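PDB 4AW7: beta-porphyranase A from Bacteroides plebeius, which hydrolyses the sulfated red-seaweed polysaccharide porphyran at the linkages between beta-D-galactopyranose and alpha-L-galactopyranose-6-sulfate, releasing mostly disaccharides. Local coordinates for residues M253-V265 / R473-I485. Numbering follows the deposited sequence.
Sequences MVEAYSYIKFGHV and RNKYYSSEYLKPI
The Tyr477 ring takes Val265 CG1 over one face, 3.4 Å from its CZ, while Glu255 OE1 lies at its edge, in the ring plane. Tyr477 OH donates to Glu255 OE1 (2.7 Å), meeting it from above the carboxylate plane, which stands 70° from the ring. The Tyr259 ring carries Tyr477 CB over one face in a CH-pi contact, 3.6 Å from CB to the ring centroid; the two ring planes are 29° apart and displaced, so they scarcely overlap. Chi1 of Tyr259 is near 180°, which lays the ring across Tyr477 CB, with CE2 close to Tyr477 O. Farther along, the Tyr481 ring has Leu482 CB over the centre of one face and meets Tyr257 obliquely, Tyr257 CD1 approaching CZ of Tyr481 to 3.3 Å with little ring overlap. Ile260 CD1 lies against Tyr481 CD1, and Met253 CE against Tyr481 CE2. Two waters link the Glu255 carboxylate to Lys475 NZ, and OE2 also forms a salt bridge with Arg307; a third water joins Ala256 O to Ser478 O. Tyr257 OH bonds to Asp217, and Trp208 NE1 donates to Tyr481 OH. Helix 245-262, outside the parallel sheet of the catalytic barrel, packs on strand 469-484 of the neighbouring beta domain, the axes of helix 253-262 and strand 473-477 crossing at 63°, with helix 212-219 beside Tyr257 and Tyr481 and strand 577-589 touching Ala256 and Tyr477.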
ATOM      1  N   MET A 253       4.273 -11.120  -2.923  1.00  7.67           N
ATOM      2  CA  MET A 253       5.548 -11.833  -2.789  1.00  7.73           C
ATOM      3  C   MET A 253       6.167 -11.656  -1.421  1.00  7.78           C
ATOM      4  O   MET A 253       6.744 -12.576  -0.848  1.00  8.62           O
ATOM      5  CB  MET A 253       6.532 -11.452  -3.865  1.00  7.86           C
ATOM      6  CG  MET A 253       7.651 -12.464  -4.040  1.00  9.34           C
ATOM      7  SD  MET A 253       8.566 -12.176  -5.589  1.00  9.12           S
ATOM      8  CE  MET A 253       9.578 -13.676  -5.618  1.00 10.00           C
ATOM      9  N   VAL A 254       6.078 -10.419  -0.919  1.00  7.53           N
ATOM     10  CA  VAL A 254       6.575 -10.120   0.449  1.00  8.42           C
ATOM     11  C   VAL A 254       5.848 -11.002   1.470  1.00  8.21           C
ATOM     12  O   VAL A 254       6.472 -11.608   2.329  1.00  9.05           O
ATOM     13  CB  VAL A 254       6.492  -8.625   0.768  1.00  7.81           C
ATOM     14  CG1 VAL A 254       6.863  -8.334   2.207  1.00  8.41           C
ATOM     15  CG2 VAL A 254       7.332  -7.818  -0.200  1.00  9.11           C
ATOM     16  N   GLU A 255       4.521 -11.046   1.375  1.00  8.34           N
ATOM     17  CA  GLU A 255       3.737 -11.872   2.304  1.00  8.94           C
ATOM     18  C   GLU A 255       4.097 -13.349   2.176  1.00  9.15           C
ATOM     19  O   GLU A 255       4.260 -14.058   3.180  1.00 10.73           O
ATOM     20  CB  GLU A 255       2.237 -11.684   2.030  1.00  9.41           C
ATOM     21  CG  GLU A 255       1.704 -10.314   2.354  1.00 10.06           C
ATOM     22  CD  GLU A 255       0.206 -10.139   2.047  1.00 11.31           C
ATOM     23  OE1 GLU A 255      -0.470 -11.142   1.719  1.00 11.22           O
ATOM     24  OE2 GLU A 255      -0.369  -9.012   2.181  1.00 14.59           O
ATOM     25  N   ALA A 256       4.166 -13.829   0.932  1.00  9.65           N
ATOM     26  CA  ALA A 256       4.412 -15.244   0.679  1.00  9.67           C
ATOM     27  C   ALA A 256       5.763 -15.675   1.227  1.00  9.91           C
ATOM     28  O   ALA A 256       5.857 -16.752   1.851  1.00 11.06           O
ATOM     29  CB  ALA A 256       4.318 -15.506  -0.821  1.00 10.58           C
ATOM     30  N   TYR A 257       6.807 -14.859   1.056  1.00  9.65           N
ATOM     31  CA  TYR A 257       8.109 -15.230   1.604  1.00 10.74           C
ATOM     32  C   TYR A 257       8.156 -15.079   3.111  1.00 11.56           C
ATOM     33  O   TYR A 257       8.750 -15.919   3.798  1.00 12.42           O
ATOM     34  CB  TYR A 257       9.231 -14.480   0.915  1.00 11.10           C
ATOM     35  CG  TYR A 257      10.591 -14.996   1.293  1.00  9.98           C
ATOM     36  CD1 TYR A 257      10.943 -16.300   1.014  1.00 11.36           C
ATOM     37  CD2 TYR A 257      11.506 -14.190   1.950  1.00 10.85           C
ATOM     38  CE1 TYR A 257      12.174 -16.802   1.392  1.00 12.31           C
ATOM     39  CE2 TYR A 257      12.756 -14.658   2.328  1.00 10.85           C
ATOM     40  CZ  TYR A 257      13.077 -15.977   2.067  1.00 12.38           C
ATOM     41  OH  TYR A 257      14.333 -16.492   2.416  1.00 15.89           O
ATOM     42  N   SER A 258       7.504 -14.054   3.644  1.00 10.40           N
ATOM     43  CA  SER A 258       7.437 -13.913   5.082  0.50 10.20           C
ATOM     44  C   SER A 258       6.779 -15.131   5.733  1.00 11.44           C
ATOM     45  O   SER A 258       7.256 -15.605   6.743  1.00 11.86           O
ATOM     46  CB  SER A 258       6.694 -12.651   5.476  0.50  9.53           C
ATOM     47  OG  SER A 258       7.358 -11.502   5.006  0.50  7.07           O
ATOM     48  N   TYR A 259       5.718 -15.647   5.133  1.00 11.52           N
ATOM     49  CA  TYR A 259       5.099 -16.855   5.645  1.00 11.93           C
ATOM     50  C   TYR A 259       6.089 -18.018   5.694  1.00 12.44           C
ATOM     51  O   TYR A 259       6.152 -18.766   6.683  1.00 12.89           O
ATOM     52  CB  TYR A 259       3.929 -17.211   4.757  1.00 12.40           C
ATOM     53  CG  TYR A 259       3.235 -18.481   5.179  1.00 14.24           C
ATOM     54  CD1 TYR A 259       2.359 -18.466   6.227  1.00 15.47           C
ATOM     55  CD2 TYR A 259       3.462 -19.693   4.520  1.00 14.13           C
ATOM     56  CE1 TYR A 259       1.680 -19.631   6.628  1.00 17.44           C
ATOM     57  CE2 TYR A 259       2.807 -20.862   4.896  1.00 16.60           C
ATOM     58  CZ  TYR A 259       1.915 -20.820   5.960  1.00 16.70           C
ATOM     59  OH  TYR A 259       1.232 -21.957   6.304  1.00 23.46           O
ATOM     60  N   ILE A 260       6.822 -18.206   4.618  1.00 12.98           N
ATOM     61  CA  ILE A 260       7.824 -19.272   4.567  1.00 14.03           C
ATOM     62  C   ILE A 260       8.922 -19.081   5.602  1.00 14.12           C
ATOM     63  O   ILE A 260       9.330 -20.032   6.286  1.00 16.35           O
ATOM     64  CB  ILE A 260       8.394 -19.381   3.124  1.00 13.86           C
ATOM     65  CG1 ILE A 260       7.323 -19.941   2.204  1.00 14.90           C
ATOM     66  CG2 ILE A 260       9.692 -20.227   3.059  1.00 17.11           C
ATOM     67  CD1 ILE A 260       7.713 -19.832   0.721  1.00 16.43           C
ATOM     68  N   LYS A 261       9.391 -17.850   5.767  1.00 14.26           N
ATOM     69  CA  LYS A 261      10.519 -17.575   6.641  1.00 15.14           C
ATOM     70  C   LYS A 261      10.142 -17.628   8.128  1.00 14.88           C
ATOM     71  O   LYS A 261      10.919 -18.113   8.970  1.00 17.60           O
ATOM     72  CB  LYS A 261      11.074 -16.190   6.341  1.00 16.13           C
ATOM     73  CG  LYS A 261      12.391 -15.928   6.935  1.00 20.82           C
ATOM     74  CD  LYS A 261      13.502 -16.707   6.251  1.00 24.51           C
ATOM     75  CE  LYS A 261      14.811 -16.271   6.837  1.00 25.50           C
ATOM     76  NZ  LYS A 261      15.885 -17.036   6.273  1.00 26.53           N
ATOM     77  N   PHE A 262       8.992 -17.058   8.471  1.00 14.27           N
ATOM     78  CA  PHE A 262       8.609 -16.807   9.854  1.00 14.24           C
ATOM     79  C   PHE A 262       7.473 -17.698  10.339  1.00 15.72           C
ATOM     80  O   PHE A 262       7.209 -17.746  11.549  1.00 17.71           O
ATOM     81  CB  PHE A 262       8.219 -15.338  10.075  1.00 13.28           C
ATOM     82  CG  PHE A 262       9.238 -14.366   9.600  1.00 12.60           C
ATOM     83  CD1 PHE A 262      10.459 -14.275  10.230  1.00 13.63           C
ATOM     84  CD2 PHE A 262       8.986 -13.516   8.536  1.00 11.77           C
ATOM     85  CE1 PHE A 262      11.427 -13.410   9.810  1.00 13.51           C
ATOM     86  CE2 PHE A 262       9.964 -12.632   8.116  1.00 12.92           C
ATOM     87  CZ  PHE A 262      11.188 -12.586   8.745  1.00 12.71           C
ATOM     88  N   GLY A 263       6.773 -18.354   9.410  1.00 15.16           N
ATOM     89  CA  GLY A 263       5.587 -19.129   9.739  1.00 15.82           C
ATOM     90  C   GLY A 263       4.310 -18.334   9.738  1.00 15.18           C
ATOM     91  O   GLY A 263       3.238 -18.888   9.953  1.00 17.88           O
ATOM     92  N   HIS A 264       4.407 -17.017   9.492  1.00 15.05           N
ATOM     93  CA  HIS A 264       3.280 -16.097   9.460  1.00 15.45           C
ATOM     94  C   HIS A 264       3.726 -14.876   8.635  1.00 14.38           C
ATOM     95  O   HIS A 264       4.896 -14.575   8.559  1.00 14.54           O
ATOM     96  CB  HIS A 264       2.850 -15.681  10.880  1.00 16.69           C
ATOM     97  CG  HIS A 264       3.972 -15.193  11.725  1.00 19.31           C
ATOM     98  ND1 HIS A 264       4.320 -13.864  11.844  1.00 24.26           N
ATOM     99  CD2 HIS A 264       4.821 -15.877  12.528  1.00 21.63           C
ATOM    100  CE1 HIS A 264       5.346 -13.753  12.680  1.00 23.43           C
ATOM    101  NE2 HIS A 264       5.679 -14.963  13.091  1.00 26.49           N
ATOM    102  N   VAL A 265       2.764 -14.170   8.072  1.00 14.04           N
ATOM    103  CA  VAL A 265       3.049 -12.900   7.406  1.00 13.59           C
ATOM    104  C   VAL A 265       3.425 -11.881   8.487  1.00 14.03           C
ATOM    105  O   VAL A 265       3.119 -12.081   9.674  1.00 14.69           O
ATOM    106  CB  VAL A 265       1.865 -12.421   6.550  1.00 13.52           C
ATOM    107  CG1 VAL A 265       1.521 -13.446   5.431  1.00 15.42           C
ATOM    108  CG2 VAL A 265       0.674 -12.111   7.412  1.00 15.44           C
ATOM    109  N   ARG A 473     -12.972 -13.252   5.227  1.00  8.55           N
ATOM    110  CA  ARG A 473     -11.923 -13.473   4.239  1.00  7.73           C
ATOM    111  C   ARG A 473     -10.627 -13.886   4.926  1.00  7.70           C
ATOM    112  O   ARG A 473     -10.103 -13.153   5.760  1.00  8.30           O
ATOM    113  CB  ARG A 473     -11.668 -12.217   3.396  1.00  8.54           C
ATOM    114  CG  ARG A 473     -10.719 -12.426   2.220  1.00  8.24           C
ATOM    115  CD  ARG A 473      -9.259 -12.363   2.528  1.00  9.80           C
ATOM    116  NE  ARG A 473      -8.729 -11.015   2.723  1.00  8.22           N
ATOM    117  CZ  ARG A 473      -8.011 -10.612   3.758  1.00  8.41           C
ATOM    118  NH1 ARG A 473      -7.933 -11.300   4.869  1.00  9.33           N
ATOM    119  NH2 ARG A 473      -7.357  -9.464   3.683  1.00  8.50           N
ATOM    120  N   ASN A 474     -10.138 -15.077   4.611  1.00  8.28           N
ATOM    121  CA  ASN A 474      -8.830 -15.526   5.066  1.00  9.07           C
ATOM    122  C   ASN A 474      -7.963 -15.824   3.858  1.00  8.54           C
ATOM    123  O   ASN A 474      -8.443 -16.243   2.811  1.00 10.09           O
ATOM    124  CB  ASN A 474      -8.932 -16.725   5.998  1.00  9.91           C
ATOM    125  CG  ASN A 474      -9.245 -16.295   7.425  1.00 11.59           C
ATOM    126  OD1 ASN A 474     -10.349 -16.559   7.924  1.00 16.68           O
ATOM    127  ND2 ASN A 474      -8.308 -15.621   8.061  1.00 14.55           N
ATOM    128  N   LYS A 475      -6.657 -15.620   4.026  1.00  9.11           N
ATOM    129  CA  LYS A 475      -5.664 -15.957   3.030  1.00  8.98           C
ATOM    130  C   LYS A 475      -4.809 -17.091   3.554  1.00 10.06           C
ATOM    131  O   LYS A 475      -4.431 -17.103   4.731  1.00 11.38           O
ATOM    132  CB  LYS A 475      -4.756 -14.739   2.739  1.00  9.35           C
ATOM    133  CG  LYS A 475      -5.500 -13.623   2.036  1.00 10.83           C
ATOM    134  CD  LYS A 475      -4.593 -12.423   1.772  1.00 11.02           C
ATOM    135  CE  LYS A 475      -5.319 -11.336   1.077  1.00 11.47           C
ATOM    136  NZ  LYS A 475      -4.404 -10.256   0.698  1.00 10.88           N
ATOM    137  N   TYR A 476      -4.483 -18.009   2.652  1.00  9.52           N
ATOM    138  CA  TYR A 476      -3.679 -19.182   2.976  1.00  9.59           C
ATOM    139  C   TYR A 476      -2.490 -19.208   2.022  1.00  9.89           C
ATOM    140  O   TYR A 476      -2.643 -18.992   0.826  1.00 10.36           O
ATOM    141  CB  TYR A 476      -4.495 -20.455   2.868  1.00  9.45           C
ATOM    142  CG  TYR A 476      -5.675 -20.459   3.780  1.00  9.44           C
ATOM    143  CD1 TYR A 476      -5.545 -20.849   5.094  1.00 10.04           C
ATOM    144  CD2 TYR A 476      -6.922 -20.072   3.340  1.00  9.51           C
ATOM    145  CE1 TYR A 476      -6.625 -20.890   5.948  1.00 10.50           C
ATOM    146  CE2 TYR A 476      -8.017 -20.056   4.220  1.00 10.18           C
ATOM    147  CZ  TYR A 476      -7.868 -20.493   5.508  1.00 10.10           C
ATOM    148  OH  TYR A 476      -8.929 -20.551   6.388  1.00 11.09           O
ATOM    149  N   TYR A 477      -1.320 -19.419   2.608  1.00 11.66           N
ATOM    150  CA  TYR A 477      -0.042 -19.302   1.933  1.00 12.22           C
ATOM    151  C   TYR A 477       0.582 -20.688   1.778  1.00 12.87           C
ATOM    152  O   TYR A 477       0.430 -21.552   2.587  1.00 13.86           O
ATOM    153  CB  TYR A 477       0.863 -18.363   2.711  1.00 12.16           C
ATOM    154  CG  TYR A 477       0.289 -16.965   2.860  1.00 11.31           C
ATOM    155  CD1 TYR A 477      -0.592 -16.651   3.886  1.00 11.39           C
ATOM    156  CD2 TYR A 477       0.598 -15.966   1.968  1.00 11.64           C
ATOM    157  CE1 TYR A 477      -1.133 -15.389   4.023  1.00 11.27           C
ATOM    158  CE2 TYR A 477       0.033 -14.694   2.084  1.00 10.82           C
ATOM    159  CZ  TYR A 477      -0.814 -14.423   3.118  1.00 11.01           C
ATOM    160  OH  TYR A 477      -1.392 -13.186   3.266  1.00 11.86           O
ATOM    161  N   SER A 478       1.349 -20.838   0.720  1.00 14.67           N
ATOM    162  CA  SER A 478       2.003 -22.118   0.440  1.00 14.33           C
ATOM    163  C   SER A 478       3.415 -22.162   0.976  1.00 15.86           C
ATOM    164  O   SER A 478       4.088 -21.142   1.018  1.00 16.38           O
ATOM    165  CB  SER A 478       1.986 -22.339  -1.052  1.00 13.74           C
ATOM    166  OG  SER A 478       2.525 -23.630  -1.414  1.00 13.85           O
ATOM    167  N   SER A 479       3.919 -23.365   1.306  1.00 16.00           N
ATOM    168  CA  SER A 479       5.317 -23.561   1.624  1.00 17.52           C
ATOM    169  C   SER A 479       6.181 -23.400   0.393  1.00 15.59           C
ATOM    170  O   SER A 479       7.397 -23.286   0.533  1.00 18.63           O
ATOM    171  CB  SER A 479       5.537 -24.974   2.184  1.00 18.28           C
ATOM    172  OG  SER A 479       5.162 -25.964   1.226  1.00 21.65           O
ATOM    173  N   GLU A 480       5.571 -23.411  -0.799  1.00 13.83           N
ATOM    174  CA  GLU A 480       6.284 -23.283  -2.074  1.00 13.95           C
ATOM    175  C   GLU A 480       6.086 -21.910  -2.667  1.00 12.19           C
ATOM    176  O   GLU A 480       4.960 -21.449  -2.759  1.00 12.65           O
ATOM    177  CB  GLU A 480       5.770 -24.335  -3.063  1.00 14.46           C
ATOM    178  CG  GLU A 480       6.054 -25.753  -2.651  1.00 17.68           C
ATOM    179  CD  GLU A 480       7.510 -26.072  -2.790  1.00 21.74           C
ATOM    180  OE1 GLU A 480       8.056 -25.885  -3.890  1.00 27.33           O
ATOM    181  OE2 GLU A 480       8.079 -26.466  -1.786  1.00 29.67           O
ATOM    182  N   TYR A 481       7.182 -21.267  -3.072  1.00 11.48           N
ATOM    183  CA  TYR A 481       7.129 -19.995  -3.787  1.00 10.59           C
ATOM    184  C   TYR A 481       8.271 -19.949  -4.789  1.00 11.03           C
ATOM    185  O   TYR A 481       9.150 -20.832  -4.788  1.00 12.16           O
ATOM    186  CB  TYR A 481       7.102 -18.748  -2.848  1.00 10.21           C
ATOM    187  CG  TYR A 481       8.449 -18.128  -2.601  1.00  9.76           C
ATOM    188  CD1 TYR A 481       9.520 -18.890  -2.169  1.00 10.83           C
ATOM    189  CD2 TYR A 481       8.645 -16.768  -2.766  1.00 10.22           C
ATOM    190  CE1 TYR A 481      10.792 -18.318  -2.003  1.00 10.64           C
ATOM    191  CE2 TYR A 481       9.892 -16.180  -2.595  1.00  9.81           C
ATOM    192  CZ  TYR A 481      10.982 -16.966  -2.223  1.00 10.55           C
ATOM    193  OH  TYR A 481      12.215 -16.360  -2.088  1.00 11.63           O
ATOM    194  N   LEU A 482       8.283 -18.928  -5.643  1.00 10.34           N
ATOM    195  CA  LEU A 482       9.393 -18.662  -6.572  1.00 10.49           C
ATOM    196  C   LEU A 482       9.852 -19.920  -7.291  1.00 11.78           C
ATOM    197  O   LEU A 482      10.988 -20.388  -7.131  1.00 12.87           O
ATOM    198  CB  LEU A 482      10.530 -17.921  -5.853  1.00 11.05           C
ATOM    199  CG  LEU A 482      11.639 -17.368  -6.757  1.00 12.43           C
ATOM    200  CD1 LEU A 482      11.084 -16.468  -7.855  1.00 15.25           C
ATOM    201  CD2 LEU A 482      12.617 -16.595  -5.903  1.00 16.48           C
ATOM    202  N   LYS A 483       8.977 -20.449  -8.131  1.00 11.35           N
ATOM    203  CA  LYS A 483       9.242 -21.709  -8.830  1.00 12.15           C
ATOM    204  C   LYS A 483       9.456 -21.439 -10.313  1.00 13.10           C
ATOM    205  O   LYS A 483       8.614 -20.848 -10.958  1.00 12.78           O
ATOM    206  CB  LYS A 483       8.065 -22.673  -8.648  1.00 13.87           C
ATOM    207  CG  LYS A 483       7.713 -23.030  -7.216  1.00 15.34           C
ATOM    208  CD  LYS A 483       8.827 -23.591  -6.409  1.00 19.15           C
ATOM    209  CE  LYS A 483       9.231 -24.966  -6.904  1.00 22.10           C
ATOM    210  NZ  LYS A 483      10.072 -25.713  -5.894  1.00 26.03           N
ATOM    211  N   PRO A 484      10.583 -21.898 -10.880  1.00 14.58           N
ATOM    212  CA  PRO A 484      10.794 -21.700 -12.306  1.00 15.49           C
ATOM    213  C   PRO A 484       9.863 -22.565 -13.123  1.00 14.31           C
ATOM    214  O   PRO A 484       9.564 -23.693 -12.733  1.00 16.25           O
ATOM    215  CB  PRO A 484      12.225 -22.177 -12.516  1.00 15.86           C
ATOM    216  CG  PRO A 484      12.515 -23.064 -11.426  1.00 17.53           C
ATOM    217  CD  PRO A 484      11.738 -22.557 -10.248  1.00 16.09           C
ATOM    218  N   ILE A 485       9.371 -22.017 -14.210  1.00 13.41           N
ATOM    219  CA  ILE A 485       8.400 -22.670 -15.071  1.00 14.45           C
ATOM    220  C   ILE A 485       9.082 -23.352 -16.264  1.00 15.14           C
ATOM    221  O   ILE A 485       9.822 -22.716 -17.007  1.00 16.41           O
ATOM    222  CB  ILE A 485       7.388 -21.670 -15.615  1.00 14.17           C
ATOM    223  CG1 ILE A 485       6.638 -20.978 -14.438  1.00 13.11           C
ATOM    224  CG2 ILE A 485       6.396 -22.322 -16.614  1.00 15.17           C
ATOM    225  CD1 ILE A 485       5.889 -19.700 -14.850  1.00 13.89           C
TER
HETATM  226  O   HOH W   1      -2.179 -11.493  -0.427  1.00 11.13           O
HETATM  227  O   HOH W   2      -3.109  -8.971   2.733  1.00 13.29           O
HETATM  228  O   HOH W   3       4.283 -18.593   0.095  1.00 19.23           O